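Local coordinates for uncharacterized protein (Bacteroides uniformis, PDB 4JPQ), which is of unknown function but probably binds carbohydrate through a domain of carbohydrate-binding family 9, at residues H65-E70 and S154-M159; V94-D99 and F167-G172; D99-N104 and V120-P125. One frame throughout, in Å; residues are numbered along the deposited sequence.

How the contacts relate
Contact 1 is core: eight of its twelve touching residues are buried, and two neighbouring antiparallel strands are joined by four main-chain hydrogen bonds. Contacts 2 and 3 lie on the other side of the chain's centre, with centres 26 and 27 Å from that of contact 1, and are only partly buried. Contact 2 joins the turn after strand 89-95 to the 167-172 loop; contact 3 fastens the 120-125 loop to the start of strand 102-108, its neighbour in the sheet. Their chemistry rests mainly on side chains: ring packing and a water bridge in contact 2, an arginine stacked and hydrogen-bonded in contact 3. They share Asp99 and touch directly, Tyr103 OH lying 2.7 Å from His169 ND1, a probable hydrogen bond.

Contact 1: H65-E70 and S154-M159; sequences HYKVKE and SWELVM
Trp155 and Val68 form a hydrogen-bonded antiparallel pair whose side chains point the same way, and CB of Val68 lies over one face of the indole, 3.7 Å from the centroid of its five-membered ring. The indole N-H of Trp155 goes to Glu70: its NE1 lies 3.0 Å from Glu70 OE2, which receives it in the indole plane through the anti lone pair. CG of Trp155 sits between backbone N and carbonyl carbon (chi1 58°), turning the indole back across Val68 to Glu70.

On the same face, Tyr66 CE1 meets the methyl CE of Met159, a selenomethionine, at 3.7 Å. The two segments are neighbouring antiparallel strands, 61-70 and 152-162, of what is probably the beta-sandwich of this family, with axes 4.7 Å apart at closest approach and running at 159°; Tyr66 N to Leu157 O (2.8 Å) is one of four main-chain hydrogen bonds between them.

The other face carries His65, Lys67 and Glu156. NE2 of His65 donates in its ring plane to Glu156 OE1 at 3.0 Å, meeting the oxygen from above the carboxylate plane. In the second shell, Arg54 NE bonds His65 ND1, fixing the imidazole at both nitrogens, while Lys185 forms a salt bridge with Glu70 OE2.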
# COMPACT_ATOMS: atom_id res chain seq x y z
N HIS A 65 -2.76 -7.06 2.36
CA HIS A 65 -3.92 -7.01 3.22
C HIS A 65 -3.59 -6.10 4.39
O HIS A 65 -2.67 -6.40 5.14
CB HIS A 65 -4.30 -8.43 3.68
CG HIS A 65 -5.51 -8.49 4.56
ND1 HIS A 65 -5.58 -9.27 5.69
CD2 HIS A 65 -6.68 -7.82 4.49
CE1 HIS A 65 -6.76 -9.10 6.27
NE2 HIS A 65 -7.44 -8.23 5.56
N TYR A 66 -4.31 -4.99 4.50
CA TYR A 66 -4.17 -4.01 5.57
C TYR A 66 -5.37 -4.10 6.49
O TYR A 66 -6.50 -4.27 6.01
CB TYR A 66 -4.19 -2.59 5.01
CG TYR A 66 -3.02 -2.19 4.17
CD1 TYR A 66 -3.02 -2.41 2.78
CD2 TYR A 66 -1.92 -1.53 4.74
CE1 TYR A 66 -1.94 -2.01 1.99
CE2 TYR A 66 -0.84 -1.13 3.95
CZ TYR A 66 -0.86 -1.37 2.58
OH TYR A 66 0.19 -0.99 1.79
N LYS A 67 -5.13 -3.92 7.80
CA LYS A 67 -6.19 -3.82 8.82
C LYS A 67 -5.97 -2.49 9.54
O LYS A 67 -4.85 -2.19 9.94
CB LYS A 67 -6.13 -4.97 9.81
CG LYS A 67 -6.58 -6.32 9.27
CD LYS A 67 -6.23 -7.48 10.20
CE LYS A 67 -6.87 -7.41 11.58
NZ LYS A 67 -6.58 -8.65 12.35
N VAL A 68 -7.04 -1.71 9.73
CA VAL A 68 -6.98 -0.39 10.37
C VAL A 68 -8.08 -0.20 11.43
O VAL A 68 -9.18 -0.71 11.26
CB VAL A 68 -7.19 0.70 9.30
CG1 VAL A 68 -7.21 2.10 9.90
CG2 VAL A 68 -6.11 0.61 8.22
N LYS A 69 -7.75 0.52 12.50
CA LYS A 69 -8.71 0.99 13.52
C LYS A 69 -8.34 2.45 13.82
O LYS A 69 -7.26 2.69 14.36
CB LYS A 69 -8.72 0.13 14.79
CG LYS A 69 -9.95 0.40 15.69
CD LYS A 69 -10.04 -0.46 16.95
CE LYS A 69 -9.00 -0.06 17.99
NZ LYS A 69 -9.26 -0.71 19.30
N GLU A 70 -9.21 3.39 13.45
CA GLU A 70 -8.99 4.85 13.64
C GLU A 70 -10.23 5.63 14.03
O GLU A 70 -11.35 5.13 13.90
CB GLU A 70 -8.33 5.48 12.40
CG GLU A 70 -9.09 5.29 11.10
CD GLU A 70 -8.38 5.89 9.89
OE1 GLU A 70 -7.79 6.99 9.99
OE2 GLU A 70 -8.45 5.27 8.81
N SER A 154 -13.33 0.25 12.44
CA SER A 154 -12.39 -0.80 12.03
C SER A 154 -12.65 -1.15 10.56
O SER A 154 -13.77 -1.47 10.19
CB SER A 154 -12.52 -2.05 12.89
OG SER A 154 -12.08 -1.80 14.21
N TRP A 155 -11.62 -1.05 9.71
CA TRP A 155 -11.75 -1.43 8.30
C TRP A 155 -10.54 -2.19 7.82
O TRP A 155 -9.51 -2.18 8.46
CB TRP A 155 -12.02 -0.23 7.40
CG TRP A 155 -11.02 0.88 7.44
CD1 TRP A 155 -10.91 1.85 8.38
CD2 TRP A 155 -10.04 1.18 6.44
NE1 TRP A 155 -9.90 2.72 8.05
CE2 TRP A 155 -9.34 2.33 6.87
CE3 TRP A 155 -9.67 0.59 5.22
CZ2 TRP A 155 -8.30 2.89 6.13
CZ3 TRP A 155 -8.62 1.16 4.48
CH2 TRP A 155 -7.96 2.29 4.94
N GLU A 156 -10.73 -2.88 6.69
CA GLU A 156 -9.70 -3.69 6.06
C GLU A 156 -9.72 -3.43 4.56
O GLU A 156 -10.75 -3.07 3.99
CB GLU A 156 -9.93 -5.18 6.32
CG GLU A 156 -10.11 -5.52 7.79
CD GLU A 156 -10.15 -7.02 8.08
OE1 GLU A 156 -9.89 -7.83 7.17
OE2 GLU A 156 -10.42 -7.38 9.25
N LEU A 157 -8.56 -3.62 3.93
CA LEU A 157 -8.37 -3.37 2.51
C LEU A 157 -7.34 -4.31 1.92
O LEU A 157 -6.35 -4.60 2.57
CB LEU A 157 -7.96 -1.91 2.30
CG LEU A 157 -7.73 -1.44 0.85
CD1 LEU A 157 -8.22 -0.02 0.66
CD2 LEU A 157 -6.29 -1.58 0.36
N VAL A 158 -7.58 -4.70 0.65
CA VAL A 158 -6.75 -5.63 -0.08
C VAL A 158 -6.43 -5.10 -1.45
O VAL A 158 -7.27 -4.49 -2.10
CB VAL A 158 -7.49 -6.97 -0.24
CG1 VAL A 158 -6.83 -7.89 -1.28
CG2 VAL A 158 -7.56 -7.67 1.09
N MSE A 159 -5.19 -5.36 -1.88
CA MSE A 159 -4.71 -5.03 -3.21
C MSE A 159 -4.04 -6.27 -3.75
O MSE A 159 -3.22 -6.88 -3.06
CB MSE A 159 -3.67 -3.90 -3.18
CG MSE A 159 -4.30 -2.54 -2.91
SE MSE A 159 -2.97 -1.14 -3.23
CE MSE A 159 -2.39 -0.66 -1.40

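Contact 2: V94-D99 and F167-G172; sequences VSPEGD and FQHSVG. With SO4 (sulfate ion), chain F.
His169 is met by Pro96 over one face of its imidazole and by Asp99 at its edge. CG of Pro96 stands 4.2 Å from the ring centroid and only 8° off the normal, so this CH-pi contact is centred, though not close. The Asp99 carboxylate faces the NE2 edge of the ring, its plane at 90° to the imidazole. Its two oxygens are equally distant from the ring nitrogen, with OD1 3.5 Å from His169 NE2, a spacing and orientation that do not make a hydrogen bond.

Glu97 runs alongside the histidine in the reverse sense, with its carboxylate turned 85° from the ring. A bend at chi2 brings OE2 to 3.9 Å from His169 CD2 and 4.0 Å from Val171 CG2. A water extends the link: it donates to Glu97 OE2 at 3.1 Å and accepts from the backbone N of Ser170. Beyond Val171, Gly172 N donates to O4 of a sulfate, probably from the crystallisation liquor, at 2.7 Å; Ser173 N binds the same ion.

These contacts join the turn after strand 89-95 to the loop between strands 152-162 and 178-186. The imidazole is positioned from strand 102-108, where Tyr103 OH hydrogen-bonds His169 ND1. The carboxylate of Asp99, with that of Glu97 farther off, could favour a proton on NE2, in a neutral or a charged ring; the charge is not seen.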
# COMPACT_ATOMS: atom_id res chain seq x y z
N VAL A 94 7.15 0.89 -3.82
CA VAL A 94 8.09 -0.19 -4.15
C VAL A 94 8.91 0.05 -5.43
O VAL A 94 8.38 0.54 -6.42
CB VAL A 94 7.31 -1.55 -4.24
CG1 VAL A 94 6.28 -1.54 -5.37
CG2 VAL A 94 8.25 -2.73 -4.39
N SER A 95 10.20 -0.31 -5.38
CA SER A 95 11.15 -0.24 -6.52
C SER A 95 11.48 -1.72 -6.79
O SER A 95 12.07 -2.38 -5.94
CB SER A 95 12.43 0.54 -6.16
OG SER A 95 13.42 0.45 -7.17
N PRO A 96 11.14 -2.23 -7.98
CA PRO A 96 11.28 -3.66 -8.21
C PRO A 96 12.56 -4.21 -8.84
O PRO A 96 12.71 -5.44 -8.84
CB PRO A 96 10.11 -3.92 -9.15
CG PRO A 96 10.16 -2.71 -10.04
CD PRO A 96 10.71 -1.57 -9.23
N GLU A 97 13.46 -3.36 -9.36
CA GLU A 97 14.63 -3.87 -10.09
C GLU A 97 15.97 -3.31 -9.59
O GLU A 97 16.98 -3.47 -10.27
CB GLU A 97 14.46 -3.52 -11.60
CG GLU A 97 14.76 -4.63 -12.63
CD GLU A 97 13.51 -5.44 -13.01
OE1 GLU A 97 13.12 -6.36 -12.25
OE2 GLU A 97 12.94 -5.18 -14.10
N GLY A 98 15.99 -2.69 -8.41
CA GLY A 98 17.21 -2.06 -7.89
C GLY A 98 17.72 -0.85 -8.68
O GLY A 98 18.90 -0.50 -8.54
N ASP A 99 16.88 -0.25 -9.52
CA ASP A 99 17.20 0.99 -10.26
C ASP A 99 16.48 2.10 -9.50
O ASP A 99 15.82 1.83 -8.49
CB ASP A 99 16.82 0.92 -11.76
CG ASP A 99 15.31 0.85 -12.01
OD1 ASP A 99 14.57 0.22 -11.21
OD2 ASP A 99 14.88 1.41 -13.04
N PHE A 167 4.18 -0.83 -14.72
CA PHE A 167 4.01 -0.35 -16.11
C PHE A 167 5.20 0.25 -16.84
O PHE A 167 5.14 0.37 -18.07
CB PHE A 167 2.75 0.54 -16.24
CG PHE A 167 2.83 1.88 -15.56
CD1 PHE A 167 2.50 2.03 -14.22
CD2 PHE A 167 3.18 3.02 -16.28
CE1 PHE A 167 2.56 3.27 -13.60
CE2 PHE A 167 3.23 4.27 -15.67
CZ PHE A 167 2.92 4.40 -14.32
N GLN A 168 6.24 0.62 -16.10
CA GLN A 168 7.49 1.12 -16.66
C GLN A 168 8.60 0.03 -16.69
O GLN A 168 9.76 0.36 -16.95
CB GLN A 168 7.99 2.33 -15.88
CG GLN A 168 7.04 3.53 -15.89
CD GLN A 168 7.54 4.68 -15.02
OE1 GLN A 168 8.24 4.47 -14.02
NE2 GLN A 168 7.19 5.90 -15.39
N HIS A 169 8.25 -1.24 -16.44
CA HIS A 169 9.21 -2.37 -16.44
C HIS A 169 8.65 -3.62 -17.12
O HIS A 169 7.44 -3.71 -17.36
CB HIS A 169 9.60 -2.74 -15.00
CG HIS A 169 10.36 -1.67 -14.27
ND1 HIS A 169 9.74 -0.62 -13.64
CD2 HIS A 169 11.68 -1.49 -14.08
CE1 HIS A 169 10.65 0.17 -13.10
NE2 HIS A 169 11.84 -0.34 -13.35
N SER A 170 9.54 -4.57 -17.40
CA SER A 170 9.18 -5.88 -17.97
C SER A 170 9.50 -6.92 -16.91
O SER A 170 10.38 -7.75 -17.09
CB SER A 170 9.94 -6.14 -19.26
OG SER A 170 9.53 -5.23 -20.26
N VAL A 171 8.79 -6.85 -15.79
CA VAL A 171 9.01 -7.77 -14.66
C VAL A 171 8.25 -9.05 -15.02
O VAL A 171 7.04 -9.00 -15.31
CB VAL A 171 8.56 -7.18 -13.30
CG1 VAL A 171 8.99 -8.08 -12.15
CG2 VAL A 171 9.17 -5.81 -13.08
N GLY A 172 8.96 -10.17 -15.02
CA GLY A 172 8.40 -11.47 -15.42
C GLY A 172 7.74 -12.24 -14.30
O GLY A 172 6.54 -12.48 -14.34
S SO4 F . 12.08 -10.99 -14.76
O1 SO4 F . 12.87 -9.85 -14.25
O2 SO4 F . 11.44 -10.60 -16.04
O3 SO4 F . 12.94 -12.16 -15.01
O4 SO4 F . 11.05 -11.37 -13.77
O HOH W 1 12.43 -3.95 -16.94

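Contact 3: D99-N104 and V120-P125; sequences DDRYYN and VNERRP. With SO4 (sulfate ion), chain G.
Val120 opens the second segment by setting CG1 3.7 Å from CE1 of Tyr102. The motif is a beta-hairpin, strands 102-108 and 113-118, whose outgoing loop folds back beside the start of its first strand. Glu122 comes next. Its OE2 lies 3.5 Å from Arg101 NH1, but well out of the guanidinium plane, so the salt bridge is one of charge alone, without an N-H directed at the oxygen; Ala119 N supplies that oxygen with a hydrogen bond. Arg123 instead directs NH1 to O1 of a sulfate, probably from the crystallisation liquor, at 2.8 Å.

Arg124 carries the contact. A bend at chi3 (51°) lays its guanidinium over one face of the Tyr102 ring, with planes 5° apart and centres separated by 3.8 Å. This is an off-centre cation-pi stack, in which NE rides above the rim near CZ and the phenolic end. Gly118 O accepts from NE, while the tyrosine hydroxyl is hydrogen-bonded to His209 ND1. The guanidinium is held over its face by Tyr102 and along its edge by further bonds. NH2 reaches Tyr102 O at 3.1 Å in an almost straight bond (178°), from above the carbonyl plane. The ND2 of Asn104 is held by Gln116 and Glu106. Arg124 grips OD1 of Asn104 end-on with NH2 at 2.6 Å and NH1 at 2.9 Å, both donating to this single oxygen from the same face of the amide.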
# COMPACT_ATOMS: atom_id res chain seq x y z
N ASP A 99 16.88 -0.25 -9.52
CA ASP A 99 17.20 0.99 -10.26
C ASP A 99 16.48 2.10 -9.50
O ASP A 99 15.82 1.83 -8.49
CB ASP A 99 16.82 0.92 -11.76
CG ASP A 99 15.31 0.85 -12.01
OD1 ASP A 99 14.57 0.22 -11.21
OD2 ASP A 99 14.88 1.41 -13.04
N ASP A 100 16.62 3.34 -9.97
CA ASP A 100 16.01 4.49 -9.27
C ASP A 100 14.51 4.67 -9.45
O ASP A 100 13.90 5.42 -8.69
CB ASP A 100 16.76 5.78 -9.60
CG ASP A 100 18.20 5.77 -9.11
OD1 ASP A 100 18.58 4.90 -8.29
OD2 ASP A 100 18.96 6.66 -9.53
N ARG A 101 13.92 4.00 -10.43
CA ARG A 101 12.48 4.08 -10.64
C ARG A 101 11.74 3.31 -9.53
O ARG A 101 12.19 2.24 -9.09
CB ARG A 101 12.07 3.51 -11.99
CG ARG A 101 12.50 4.32 -13.19
CD ARG A 101 11.76 3.73 -14.41
NE ARG A 101 12.35 3.94 -15.74
CZ ARG A 101 12.02 4.88 -16.64
NH1 ARG A 101 11.08 5.82 -16.40
NH2 ARG A 101 12.66 4.91 -17.81
N TYR A 102 10.63 3.89 -9.08
CA TYR A 102 9.77 3.27 -8.06
C TYR A 102 8.31 3.57 -8.39
O TYR A 102 8.03 4.44 -9.23
CB TYR A 102 10.10 3.75 -6.63
CG TYR A 102 9.68 5.16 -6.33
CD1 TYR A 102 10.46 6.26 -6.74
CD2 TYR A 102 8.48 5.43 -5.67
CE1 TYR A 102 10.05 7.57 -6.49
CE2 TYR A 102 8.05 6.73 -5.42
CZ TYR A 102 8.84 7.80 -5.82
OH TYR A 102 8.42 9.07 -5.56
N TYR A 103 7.43 2.87 -7.69
CA TYR A 103 5.99 2.99 -7.83
C TYR A 103 5.34 3.26 -6.49
O TYR A 103 5.86 2.85 -5.46
CB TYR A 103 5.42 1.68 -8.36
CG TYR A 103 5.91 1.30 -9.72
CD1 TYR A 103 7.09 0.58 -9.90
CD2 TYR A 103 5.17 1.64 -10.86
CE1 TYR A 103 7.52 0.20 -11.17
CE2 TYR A 103 5.59 1.27 -12.13
CZ TYR A 103 6.76 0.55 -12.29
OH TYR A 103 7.19 0.18 -13.54
N ASN A 104 4.22 3.97 -6.51
CA ASN A 104 3.42 4.22 -5.30
C ASN A 104 1.97 3.84 -5.59
O ASN A 104 1.37 4.35 -6.54
CB ASN A 104 3.54 5.66 -4.78
CG ASN A 104 3.19 6.70 -5.82
OD1 ASN A 104 3.74 6.67 -6.90
ND2 ASN A 104 2.27 7.60 -5.51
N VAL A 120 12.63 9.83 -8.58
CA VAL A 120 12.40 11.07 -7.81
C VAL A 120 12.71 12.36 -8.58
O VAL A 120 12.09 13.39 -8.31
CB VAL A 120 13.18 11.11 -6.47
CG1 VAL A 120 12.70 10.01 -5.54
CG2 VAL A 120 14.70 11.03 -6.65
N ASN A 121 13.65 12.28 -9.53
CA ASN A 121 14.12 13.43 -10.32
C ASN A 121 13.35 13.80 -11.60
O ASN A 121 13.81 14.66 -12.38
CB ASN A 121 15.62 13.25 -10.60
CG ASN A 121 16.45 13.22 -9.33
OD1 ASN A 121 16.15 13.90 -8.34
ND2 ASN A 121 17.51 12.44 -9.35
N GLU A 122 12.19 13.19 -11.80
CA GLU A 122 11.33 13.48 -12.95
C GLU A 122 9.86 13.50 -12.52
O GLU A 122 9.53 12.99 -11.44
CB GLU A 122 11.53 12.41 -14.05
CG GLU A 122 11.11 10.97 -13.66
CD GLU A 122 11.44 9.93 -14.72
OE1 GLU A 122 11.90 10.30 -15.83
OE2 GLU A 122 11.24 8.72 -14.44
N ARG A 123 9.01 14.07 -13.38
CA ARG A 123 7.55 14.01 -13.20
C ARG A 123 7.24 12.52 -13.27
O ARG A 123 7.64 11.85 -14.23
CB ARG A 123 6.77 14.81 -14.28
CG ARG A 123 5.32 14.37 -14.51
CD ARG A 123 4.48 15.40 -15.25
NE ARG A 123 3.90 16.41 -14.35
CZ ARG A 123 2.67 16.40 -13.80
NH1 ARG A 123 1.79 15.42 -14.04
NH2 ARG A 123 2.30 17.42 -13.00
N ARG A 124 6.62 11.99 -12.22
CA ARG A 124 6.29 10.58 -12.15
C ARG A 124 4.86 10.43 -12.65
O ARG A 124 3.93 10.71 -11.90
CB ARG A 124 6.45 10.09 -10.72
CG ARG A 124 7.89 10.16 -10.24
CD ARG A 124 8.12 9.58 -8.86
NE ARG A 124 7.58 8.23 -8.73
CZ ARG A 124 6.39 7.90 -8.20
NH1 ARG A 124 5.53 8.83 -7.73
NH2 ARG A 124 6.04 6.61 -8.17
N PRO A 125 4.67 10.00 -13.93
CA PRO A 125 3.30 9.94 -14.42
C PRO A 125 2.37 8.98 -13.70
O PRO A 125 2.80 8.01 -13.07
CB PRO A 125 3.46 9.53 -15.90
CG PRO A 125 4.77 8.87 -15.95
CD PRO A 125 5.61 9.66 -15.01
S SO4 G . 0.27 12.81 -15.71
O1 SO4 G . 1.73 12.98 -15.49
O2 SO4 G . -0.20 14.02 -16.42
O3 SO4 G . -0.03 11.60 -16.52
O4 SO4 G . -0.49 12.70 -14.44